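Local structure of superoxide dismutase [Fe] (Methanothermobacter thermautotrophicus, 1MA1) at residues P12-P17 with I32-H37; Q39-G44 with V79-F84; W85-P90 with I162-D167; E22-R27 with V185-N190. The protein destroys superoxide radicals, converting them into hydrogen peroxide and oxygen with one iron ion bound in each subunit of a homotetramer. All coordinates share one frame; numbering follows the deposited sequence.

In the fold
Contacts 1, 2 and 3 gather round the same iron ion, and each includes one of its ligands: H33, H81 and D167 in turn. H171 is the fourth protein ligand and a water is also bound. Contacts 1 and 2 share helix 27-57 and lie about 10 Å apart between centres. Contact 3 has its centre about 13 Å from each of theirs. It brings in the strand ligand and ties the end of helix 64-86 to the C-terminal domain. Contact 4 is away from the metal, about 12 Å from contact 3 between centres. The two touch where F188 packs on L166 and I25 on M88. Contact 4 also joins the two domains, and it encloses contacts 2 and 3 along the chain.

Contact 1. Residues P12-P17 with I32-H37; sequences PELPYP and IHHQKH. With FE (Fe (III) ion), chain G.
P12 and L14 lie in the loop before helix 27-57, in the alpha-hairpin domain of the Fe/Mn superoxide dismutases, and both meet H34 on the first turns of that helix. The imidazole of H34 carries the contact. It is directed out of the helix with CG anti to the backbone N (chi1 -178°), which takes the ring across to the loop. NE2 of H34 donates to the carbonyl O of P12 at 2.8 Å. The bond is fairly straight, with an N-H...O angle of 154°. P12 O sits in the plane of the ring, and the N-H meets it almost in line with the C=O bond. L14 comes to the same ring over a face. Its CD1 stands 3.4 Å from the ring centroid in a CH-pi contact, displaced toward the rim. The closest ring atom is CD2 of H34, 3.2 Å from CD1 of L14. The two side chains run past each other in opposite directions. W85 meets the H34 ring edge-to-face, and L14 also touches W85 and L30.

The preceding residue, H33, is turned to the iron and binds it through NE2 at 2.1 Å. H34 thus faces the loop while its neighbour serves the metal. ND1 of H34 is hydrogen-bonded to the hydroxyl of Y18, so both ring nitrogens have partners. Together these two bonds fix the rotation of the ring. The donor role of NE2 implies a proton on that nitrogen.

Contact 2. Residues Q39-G44 with V79-F84; sequences QAYVDG and VLHLFF. With FE (Fe (III) ion), chain G.
Y41 on helix 27-57 is the residue that meets H81 on the facing helix 64-86. Q39 starts the first segment with a side-chain bond along its own helix. Its NE2 donates to OD1 of D43, one turn further on, at 3.0 Å. The donor approaches OD1 from above the carboxylate plane. This pair lies on the outer side of the helix, while Y41 is directed inward. The CA atoms of Y41 and V79, the closest pair across the contact, are 9.2 Å apart, so side chains must bridge the gap. CE2 of Y41 lies 3.3 Å from CE1 of H81, and CD2 of Y41 is 3.7 Å from the same CE1. The rings meet obliquely, with planes at 35° and centroids 5.3 Å apart, while the side chains cross at about a right angle.

The two helices form the alpha-hairpin of the Fe/Mn superoxide dismutases, and the contact lies beside the iron, which each of them supplies with one histidine. H81 binds the iron through NE2 at 2.1 Å. Its ND1 is hydrogen-bonded to the carbonyl O of G77, one turn back, which fixes how the ring is rotated. Y41 probably corresponds to the second-shell tyrosine of this family. It also touches H171 and W169, and its ring meets H152 edge-to-face.

Beyond Y41, the backbone N of D43 donates to O of Q39. At the end of the segment, N of G44 bonds to O of A40 at 2.8 Å. On the other helix, L80 packs on P158 of a neighbouring subunit.

Contact 3. Residues W85-P90 with I162-D167; sequences WGNMGP and ILLVLD. With FE (Fe (III) ion), chain G.
N87 grips the backbone of V165 with both ends of its side-chain amide. The N of V165 donates to OD1 of N87 at 3.0 Å, from above the carbonyl plane and with a bent N-H...O angle of 131°. ND2 of N87 donates back to O of V165 at 3.2 Å. That bond is straighter, at 155°, and uses an in-plane lone pair of the V165 carbonyl. L164 packs against the same amide, with its CD2 3.5 Å from CG of N87. CG of N87 stands between the backbone N and the carbonyl carbon (chi1 61°), which turns the amide toward the strand.

In the next shell, OD1 of N87 also accepts from NH1 of R200, which binds the carbonyl O of L163 as well. One arginine thus braces both sides of the contact. Two residues along from V165, D167 binds the iron through OD2 at 1.9 Å, and its OD1 is held by the backbone N of W169.

N87 is the first residue past helix 64-86. Strand 164-167 is an outermost strand of the sheet within this chain. It pairs with strand 131-138 through L164 and L166, and L163 and L164 form a classic beta bulge opposite L135. Helix 194-202 covers L164 through V197 and W194, helix 181-188 covers L166 through Y184 and F188, and L80 and F84 of helix 64-86 pack on V165.

Contact 4. Residues E22-R27 with V185-N190; sequences EPHISR and VEAFWN
H24 and A187 bring the two backbones close, with their CA atoms 5.4 Å apart. The contact joins the loop before helix 27-57, in the alpha-hairpin domain, to the end region of helix 181-188 in the C-terminal domain. It is structural packing away from the iron. CB of H24 rests 4.0 Å from CB of A187. The imidazole extends further, to N190. CB of N190 sits over one face of the H24 ring in a CH-pi contact, 3.6 Å from the centroid. The amide plane of N190 is only 17° from that of the ring. CD of P23 lies over the opposite face, so the imidazole is held between a proline and an asparagine. P23 follows a cis peptide bond.

The loop is held in other ways as well. S26 is the N-cap of helix 27-57, and its OG bonds to the N of Q29. The N of R27 donates to OE2 of E22 at 3.2 Å. The carbonyl O of H24 is bonded to the hydroxyl of Y177, and the N of S26 to D176. H24 also touches A91 and I191.

On the other side, N190 is tied back to its own turn. CG is anti to the carbonyl carbon (chi1 -67°), and the amide folds back on A187. The O of A187 takes two bonds from the same face of its plane: 3.0 Å from N of N190 and 3.2 Å from ND2 of N190.

Contact 1. Residues P12-P17 with I32-H37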
# COMPACT_ATOMS: atom_id res chain seq x y z
N PRO A 12 -0.59 -18.53 20.85
CA PRO A 12 -1.26 -19.83 20.93
C PRO A 12 -0.26 -20.96 20.81
O PRO A 12 0.74 -20.84 20.11
CB PRO A 12 -2.23 -19.79 19.76
CG PRO A 12 -1.47 -19.00 18.75
CD PRO A 12 -0.86 -17.87 19.56
N GLU A 13 -0.52 -22.06 21.50
CA GLU A 13 0.28 -23.26 21.34
C GLU A 13 0.05 -23.78 19.93
O GLU A 13 -1.02 -23.59 19.36
CB GLU A 13 -0.15 -24.30 22.36
CG GLU A 13 -0.44 -23.70 23.73
CD GLU A 13 0.44 -24.29 24.82
OE1 GLU A 13 0.30 -25.51 25.08
OE2 GLU A 13 1.28 -23.55 25.41
N LEU A 14 1.05 -24.44 19.35
CA LEU A 14 0.83 -25.25 18.16
C LEU A 14 -0.04 -26.47 18.46
O LEU A 14 0.01 -27.04 19.55
CB LEU A 14 2.17 -25.70 17.59
CG LEU A 14 2.78 -24.93 16.42
CD1 LEU A 14 2.58 -23.45 16.57
CD2 LEU A 14 4.24 -25.26 16.35
N PRO A 15 -0.84 -26.90 17.47
CA PRO A 15 -1.66 -28.12 17.53
C PRO A 15 -0.83 -29.42 17.57
O PRO A 15 -1.39 -30.52 17.55
CB PRO A 15 -2.50 -28.03 16.25
CG PRO A 15 -2.48 -26.55 15.91
CD PRO A 15 -1.06 -26.20 16.20
N TYR A 16 0.49 -29.29 17.59
CA TYR A 16 1.38 -30.41 17.30
C TYR A 16 2.82 -30.02 17.59
O TYR A 16 3.14 -28.83 17.65
CB TYR A 16 1.24 -30.86 15.83
CG TYR A 16 1.20 -29.74 14.82
CD1 TYR A 16 2.26 -28.83 14.70
CD2 TYR A 16 0.08 -29.54 14.02
CE1 TYR A 16 2.19 -27.75 13.81
CE2 TYR A 16 -0.01 -28.48 13.14
CZ TYR A 16 1.04 -27.58 13.04
OH TYR A 16 0.91 -26.51 12.20
N PRO A 17 3.70 -31.01 17.80
CA PRO A 17 5.10 -30.74 18.12
C PRO A 17 5.87 -30.11 16.96
O PRO A 17 5.51 -30.29 15.80
CB PRO A 17 5.65 -32.11 18.50
CG PRO A 17 4.82 -33.05 17.73
CD PRO A 17 3.42 -32.46 17.84
N ILE A 32 11.21 -21.18 15.07
CA ILE A 32 11.48 -19.76 15.06
C ILE A 32 10.34 -18.91 14.43
O ILE A 32 10.09 -17.79 14.91
CB ILE A 32 12.87 -19.50 14.38
CG1 ILE A 32 13.02 -18.02 14.03
CG2 ILE A 32 13.05 -20.38 13.18
CD1 ILE A 32 14.36 -17.66 13.42
N HIS A 33 9.65 -19.43 13.42
CA HIS A 33 8.45 -18.77 12.87
C HIS A 33 7.47 -18.54 14.01
O HIS A 33 6.93 -17.44 14.17
CB HIS A 33 7.78 -19.65 11.79
CG HIS A 33 6.76 -18.95 10.94
ND1 HIS A 33 6.29 -19.49 9.77
CD2 HIS A 33 6.13 -17.75 11.06
CE1 HIS A 33 5.43 -18.66 9.19
NE2 HIS A 33 5.31 -17.59 9.96
N HIS A 34 7.24 -19.59 14.80
CA HIS A 34 6.25 -19.55 15.87
C HIS A 34 6.71 -18.66 17.01
O HIS A 34 5.96 -17.81 17.48
CB HIS A 34 5.98 -20.95 16.40
CG HIS A 34 4.94 -20.99 17.47
ND1 HIS A 34 5.15 -21.56 18.71
CD2 HIS A 34 3.66 -20.54 17.48
CE1 HIS A 34 4.06 -21.46 19.44
NE2 HIS A 34 3.13 -20.84 18.71
N GLN A 35 7.95 -18.85 17.45
CA GLN A 35 8.34 -18.34 18.75
C GLN A 35 8.94 -16.97 18.67
O GLN A 35 8.96 -16.24 19.66
CB GLN A 35 9.35 -19.26 19.41
CG GLN A 35 8.88 -20.68 19.49
CD GLN A 35 9.47 -21.39 20.67
OE1 GLN A 35 10.61 -21.11 21.07
NE2 GLN A 35 8.70 -22.32 21.24
N LYS A 36 9.44 -16.62 17.49
CA LYS A 36 9.98 -15.28 17.27
C LYS A 36 8.99 -14.34 16.58
O LYS A 36 8.65 -13.28 17.11
CB LYS A 36 11.27 -15.36 16.46
CG LYS A 36 12.35 -16.13 17.16
CD LYS A 36 12.63 -15.53 18.52
CE LYS A 36 13.62 -16.38 19.29
NZ LYS A 36 13.99 -15.76 20.59
N HIS A 37 8.53 -14.72 15.40
CA HIS A 37 7.72 -13.82 14.60
C HIS A 37 6.28 -13.74 15.11
O HIS A 37 5.78 -12.66 15.40
CB HIS A 37 7.75 -14.25 13.12
CG HIS A 37 9.11 -14.17 12.52
ND1 HIS A 37 9.74 -12.97 12.27
CD2 HIS A 37 10.01 -15.13 12.20
CE1 HIS A 37 10.97 -13.20 11.83
NE2 HIS A 37 11.15 -14.51 11.78
FE FE G . 5.00 -15.61 9.27
O HOH W 1 4.38 -13.89 8.71

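Contact 2. Residues Q39-G44 with V79-F84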
# COMPACT_ATOMS: atom_id res chain seq x y z
N GLN A 39 5.20 -14.43 17.85
CA GLN A 39 5.31 -13.76 19.15
C GLN A 39 5.42 -12.24 18.98
O GLN A 39 4.82 -11.48 19.74
CB GLN A 39 6.53 -14.28 19.89
CG GLN A 39 6.69 -13.69 21.26
CD GLN A 39 5.58 -14.10 22.20
OE1 GLN A 39 5.37 -15.27 22.47
NE2 GLN A 39 4.85 -13.11 22.72
N ALA A 40 6.18 -11.81 17.98
CA ALA A 40 6.38 -10.39 17.76
C ALA A 40 5.05 -9.66 17.46
O ALA A 40 4.85 -8.50 17.85
CB ALA A 40 7.39 -10.17 16.61
N TYR A 41 4.13 -10.36 16.78
CA TYR A 41 2.83 -9.76 16.50
C TYR A 41 1.93 -9.70 17.73
O TYR A 41 1.24 -8.71 17.93
CB TYR A 41 2.12 -10.50 15.35
CG TYR A 41 2.97 -10.55 14.11
CD1 TYR A 41 3.59 -9.40 13.63
CD2 TYR A 41 3.28 -11.76 13.49
CE1 TYR A 41 4.50 -9.46 12.59
CE2 TYR A 41 4.20 -11.82 12.45
CZ TYR A 41 4.81 -10.67 12.01
OH TYR A 41 5.77 -10.72 11.03
N VAL A 42 1.94 -10.75 18.55
CA VAL A 42 1.35 -10.68 19.87
C VAL A 42 1.83 -9.47 20.64
O VAL A 42 1.01 -8.68 21.12
CB VAL A 42 1.70 -11.91 20.70
CG1 VAL A 42 1.23 -11.70 22.14
CG2 VAL A 42 1.11 -13.15 20.04
N ASP A 43 3.15 -9.29 20.75
CA ASP A 43 3.68 -8.18 21.53
C ASP A 43 3.38 -6.84 20.87
O ASP A 43 3.08 -5.86 21.56
CB ASP A 43 5.18 -8.32 21.73
CG ASP A 43 5.55 -9.64 22.33
OD1 ASP A 43 4.80 -10.17 23.19
OD2 ASP A 43 6.62 -10.14 21.94
N GLY A 44 3.47 -6.81 19.54
CA GLY A 44 3.15 -5.59 18.81
C GLY A 44 1.75 -5.13 19.13
O GLY A 44 1.53 -3.99 19.55
N VAL A 79 -3.70 -12.91 13.67
CA VAL A 79 -4.83 -13.69 13.17
C VAL A 79 -4.43 -14.67 12.07
O VAL A 79 -4.81 -15.83 12.12
CB VAL A 79 -5.95 -12.78 12.60
CG1 VAL A 79 -7.04 -13.63 12.00
CG2 VAL A 79 -6.54 -11.92 13.69
N LEU A 80 -3.65 -14.22 11.10
CA LEU A 80 -3.23 -15.09 10.00
C LEU A 80 -2.33 -16.26 10.44
O LEU A 80 -2.49 -17.38 9.93
CB LEU A 80 -2.51 -14.28 8.91
CG LEU A 80 -3.42 -13.35 8.10
CD1 LEU A 80 -2.64 -12.45 7.19
CD2 LEU A 80 -4.36 -14.20 7.30
N HIS A 81 -1.39 -16.00 11.36
CA HIS A 81 -0.54 -17.09 11.85
C HIS A 81 -1.43 -18.07 12.61
O HIS A 81 -1.24 -19.28 12.51
CB HIS A 81 0.62 -16.58 12.74
CG HIS A 81 1.77 -16.00 11.97
ND1 HIS A 81 1.77 -14.70 11.50
CD2 HIS A 81 2.98 -16.51 11.60
CE1 HIS A 81 2.92 -14.44 10.90
NE2 HIS A 81 3.68 -15.52 10.95
N LEU A 82 -2.42 -17.57 13.33
CA LEU A 82 -3.33 -18.45 14.05
C LEU A 82 -4.03 -19.46 13.13
O LEU A 82 -4.04 -20.65 13.43
CB LEU A 82 -4.40 -17.65 14.78
CG LEU A 82 -5.39 -18.45 15.63
CD1 LEU A 82 -4.63 -19.15 16.76
CD2 LEU A 82 -6.46 -17.52 16.24
N PHE A 83 -4.62 -19.00 12.03
CA PHE A 83 -5.26 -19.90 11.08
C PHE A 83 -4.26 -20.76 10.32
O PHE A 83 -4.58 -21.87 9.90
CB PHE A 83 -6.12 -19.11 10.07
CG PHE A 83 -7.43 -18.61 10.63
CD1 PHE A 83 -7.46 -17.57 11.55
CD2 PHE A 83 -8.63 -19.18 10.23
CE1 PHE A 83 -8.67 -17.12 12.08
CE2 PHE A 83 -9.84 -18.74 10.76
CZ PHE A 83 -9.86 -17.70 11.68
N PHE A 84 -3.05 -20.23 10.13
CA PHE A 84 -2.01 -20.92 9.38
C PHE A 84 -1.64 -22.22 10.09
O PHE A 84 -1.70 -23.29 9.51
CB PHE A 84 -0.78 -20.03 9.24
CG PHE A 84 0.34 -20.64 8.43
CD1 PHE A 84 0.10 -21.13 7.16
CD2 PHE A 84 1.63 -20.69 8.94
CE1 PHE A 84 1.15 -21.67 6.39
CE2 PHE A 84 2.68 -21.21 8.18
CZ PHE A 84 2.44 -21.71 6.90
FE FE G . 5.00 -15.61 9.27
O HOH W 1 4.38 -13.89 8.71

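Contact 3. Residues W85-P90 with I162-D167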
# COMPACT_ATOMS: atom_id res chain seq x y z
N TRP A 85 -1.26 -22.11 11.37
CA TRP A 85 -0.92 -23.29 12.16
C TRP A 85 -2.07 -24.28 12.11
O TRP A 85 -1.88 -25.50 12.03
CB TRP A 85 -0.64 -22.90 13.61
CG TRP A 85 0.36 -21.82 13.79
CD1 TRP A 85 0.28 -20.78 14.67
CD2 TRP A 85 1.61 -21.67 13.11
NE1 TRP A 85 1.40 -19.98 14.57
CE2 TRP A 85 2.23 -20.51 13.62
CE3 TRP A 85 2.26 -22.40 12.11
CZ2 TRP A 85 3.46 -20.06 13.17
CZ3 TRP A 85 3.50 -21.96 11.66
CH2 TRP A 85 4.08 -20.80 12.19
N GLY A 86 -3.27 -23.74 12.13
CA GLY A 86 -4.44 -24.58 12.28
C GLY A 86 -4.79 -25.38 11.03
O GLY A 86 -5.39 -26.46 11.15
N ASN A 87 -4.43 -24.87 9.85
CA ASN A 87 -4.71 -25.63 8.64
C ASN A 87 -3.46 -26.30 8.08
O ASN A 87 -3.33 -26.52 6.87
CB ASN A 87 -5.44 -24.76 7.58
CG ASN A 87 -4.65 -23.52 7.09
OD1 ASN A 87 -5.24 -22.44 6.97
ND2 ASN A 87 -3.36 -23.69 6.78
N MET A 88 -2.54 -26.65 8.99
CA MET A 88 -1.52 -27.66 8.71
C MET A 88 -1.55 -28.79 9.74
O MET A 88 -2.09 -28.65 10.83
CB MET A 88 -0.12 -27.04 8.70
CG MET A 88 0.09 -25.95 7.65
SD MET A 88 1.81 -25.36 7.55
CE MET A 88 1.89 -24.27 8.93
N GLY A 89 -0.95 -29.92 9.37
CA GLY A 89 -0.67 -30.96 10.33
C GLY A 89 0.28 -32.00 9.76
O GLY A 89 0.76 -31.86 8.64
N PRO A 90 0.59 -33.06 10.53
CA PRO A 90 1.46 -34.16 10.10
C PRO A 90 1.09 -34.69 8.71
O PRO A 90 -0.08 -34.89 8.39
CB PRO A 90 1.21 -35.22 11.18
CG PRO A 90 0.92 -34.42 12.37
CD PRO A 90 0.00 -33.35 11.85
N ILE A 162 -11.82 -16.39 6.93
CA ILE A 162 -10.68 -17.19 6.48
C ILE A 162 -11.01 -18.68 6.42
O ILE A 162 -11.53 -19.25 7.38
CB ILE A 162 -9.44 -16.99 7.39
CG1 ILE A 162 -9.02 -15.52 7.42
CG2 ILE A 162 -8.28 -17.83 6.88
CD1 ILE A 162 -7.89 -15.25 8.38
N LEU A 163 -10.69 -19.31 5.30
CA LEU A 163 -10.82 -20.76 5.17
C LEU A 163 -9.47 -21.46 5.19
O LEU A 163 -9.26 -22.43 5.93
CB LEU A 163 -11.56 -21.11 3.88
CG LEU A 163 -13.00 -20.62 3.83
CD1 LEU A 163 -13.64 -21.01 2.51
CD2 LEU A 163 -13.76 -21.21 5.01
N LEU A 164 -8.56 -20.98 4.35
CA LEU A 164 -7.26 -21.60 4.14
C LEU A 164 -6.22 -20.49 4.03
O LEU A 164 -6.49 -19.46 3.40
CB LEU A 164 -7.26 -22.39 2.83
CG LEU A 164 -6.37 -23.63 2.69
CD1 LEU A 164 -5.96 -23.73 1.23
CD2 LEU A 164 -5.16 -23.55 3.58
N VAL A 165 -5.05 -20.70 4.59
CA VAL A 165 -4.05 -19.66 4.66
C VAL A 165 -2.65 -20.24 4.42
O VAL A 165 -2.31 -21.30 4.94
CB VAL A 165 -4.12 -18.95 6.05
CG1 VAL A 165 -2.75 -18.66 6.58
CG2 VAL A 165 -4.92 -17.66 5.93
N LEU A 166 -1.85 -19.55 3.62
CA LEU A 166 -0.48 -19.98 3.38
C LEU A 166 0.52 -18.82 3.53
O LEU A 166 0.53 -17.89 2.72
CB LEU A 166 -0.38 -20.58 1.97
CG LEU A 166 1.02 -20.88 1.47
CD1 LEU A 166 1.74 -21.76 2.47
CD2 LEU A 166 0.94 -21.52 0.09
N ASP A 167 1.36 -18.86 4.58
CA ASP A 167 2.31 -17.78 4.82
C ASP A 167 3.39 -17.85 3.74
O ASP A 167 3.89 -18.92 3.42
CB ASP A 167 2.93 -17.90 6.23
CG ASP A 167 3.77 -16.67 6.62
OD1 ASP A 167 3.91 -15.78 5.77
OD2 ASP A 167 4.30 -16.59 7.77
FE FE G . 5.00 -15.61 9.27
O HOH W 1 4.38 -13.89 8.71

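Contact 4. Residues E22-R27 with V185-N190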
# COMPACT_ATOMS: atom_id res chain seq x y z
N GLU A 22 7.86 -32.06 9.50
CA GLU A 22 9.00 -32.52 8.72
C GLU A 22 8.56 -33.62 7.78
O GLU A 22 7.64 -34.37 8.09
CB GLU A 22 10.10 -33.07 9.63
CG GLU A 22 10.54 -32.11 10.70
CD GLU A 22 11.81 -32.55 11.41
OE1 GLU A 22 11.89 -33.72 11.83
OE2 GLU A 22 12.72 -31.71 11.56
N PRO A 23 9.24 -33.77 6.63
CA PRO A 23 10.43 -33.03 6.21
C PRO A 23 10.08 -31.73 5.49
O PRO A 23 10.96 -31.05 4.95
CB PRO A 23 11.12 -34.02 5.29
CG PRO A 23 9.94 -34.61 4.56
CD PRO A 23 8.97 -34.88 5.70
N HIS A 24 8.80 -31.40 5.46
CA HIS A 24 8.29 -30.35 4.58
C HIS A 24 8.56 -28.97 5.17
O HIS A 24 9.06 -28.09 4.49
CB HIS A 24 6.81 -30.55 4.39
CG HIS A 24 6.45 -31.94 4.02
ND1 HIS A 24 6.73 -32.47 2.78
CD2 HIS A 24 5.81 -32.91 4.71
CE1 HIS A 24 6.26 -33.70 2.72
NE2 HIS A 24 5.70 -34.00 3.88
N ILE A 25 8.22 -28.81 6.45
CA ILE A 25 8.74 -27.70 7.24
C ILE A 25 9.54 -28.26 8.40
O ILE A 25 9.03 -29.05 9.22
CB ILE A 25 7.57 -26.79 7.78
CG1 ILE A 25 6.83 -26.14 6.61
CG2 ILE A 25 8.13 -25.70 8.70
CD1 ILE A 25 5.57 -25.41 7.00
N SER A 26 10.79 -27.85 8.49
CA SER A 26 11.70 -28.38 9.49
C SER A 26 11.37 -27.89 10.89
O SER A 26 10.71 -26.87 11.07
CB SER A 26 13.14 -27.99 9.17
OG SER A 26 13.41 -26.70 9.65
N ARG A 27 11.86 -28.62 11.88
CA ARG A 27 11.65 -28.27 13.27
C ARG A 27 12.23 -26.89 13.54
O ARG A 27 11.62 -26.07 14.24
CB ARG A 27 12.34 -29.29 14.15
CG ARG A 27 12.03 -29.16 15.63
CD ARG A 27 13.25 -29.46 16.46
NE ARG A 27 14.29 -28.55 16.01
CZ ARG A 27 15.58 -28.61 16.33
NH1 ARG A 27 16.01 -29.55 17.16
NH2 ARG A 27 16.45 -27.78 15.75
N VAL A 185 6.10 -23.67 -1.30
CA VAL A 185 4.70 -23.76 -1.68
C VAL A 185 4.30 -25.17 -2.10
O VAL A 185 3.24 -25.65 -1.73
CB VAL A 185 4.36 -22.77 -2.82
CG1 VAL A 185 2.94 -23.02 -3.35
CG2 VAL A 185 4.52 -21.36 -2.31
N GLU A 186 5.14 -25.84 -2.87
CA GLU A 186 4.87 -27.22 -3.27
C GLU A 186 4.85 -28.18 -2.08
O GLU A 186 3.99 -29.06 -1.99
CB GLU A 186 5.91 -27.66 -4.30
CG GLU A 186 5.71 -29.06 -4.82
CD GLU A 186 4.30 -29.27 -5.31
OE1 GLU A 186 3.76 -28.37 -6.00
OE2 GLU A 186 3.72 -30.35 -5.00
N ALA A 187 5.79 -28.03 -1.15
CA ALA A 187 5.82 -28.87 0.04
C ALA A 187 4.54 -28.69 0.87
O ALA A 187 4.08 -29.63 1.52
CB ALA A 187 7.04 -28.55 0.89
N PHE A 188 3.98 -27.49 0.82
CA PHE A 188 2.87 -27.11 1.69
C PHE A 188 1.69 -28.04 1.49
O PHE A 188 0.98 -28.37 2.44
CB PHE A 188 2.47 -25.67 1.39
CG PHE A 188 1.19 -25.24 2.07
CD1 PHE A 188 1.13 -25.10 3.45
CD2 PHE A 188 0.04 -25.00 1.31
CE1 PHE A 188 -0.06 -24.72 4.07
CE2 PHE A 188 -1.15 -24.62 1.93
CZ PHE A 188 -1.21 -24.48 3.31
N TRP A 189 1.47 -28.47 0.25
CA TRP A 189 0.29 -29.26 -0.07
C TRP A 189 0.35 -30.66 0.54
O TRP A 189 -0.66 -31.37 0.59
CB TRP A 189 0.12 -29.37 -1.59
CG TRP A 189 -0.12 -28.04 -2.23
CD1 TRP A 189 0.77 -27.30 -2.96
CD2 TRP A 189 -1.32 -27.26 -2.15
NE1 TRP A 189 0.19 -26.11 -3.34
CE2 TRP A 189 -1.09 -26.06 -2.86
CE3 TRP A 189 -2.57 -27.45 -1.54
CZ2 TRP A 189 -2.05 -25.06 -2.98
CZ3 TRP A 189 -3.53 -26.45 -1.66
CH2 TRP A 189 -3.26 -25.27 -2.38
N ASN A 190 1.53 -31.04 1.02
CA ASN A 190 1.68 -32.30 1.74
C ASN A 190 1.15 -32.22 3.17
O ASN A 190 0.89 -33.25 3.78
CB ASN A 190 3.15 -32.71 1.79
CG ASN A 190 3.68 -33.08 0.43
OD1 ASN A 190 3.24 -34.05 -0.16
ND2 ASN A 190 4.63 -32.29 -0.09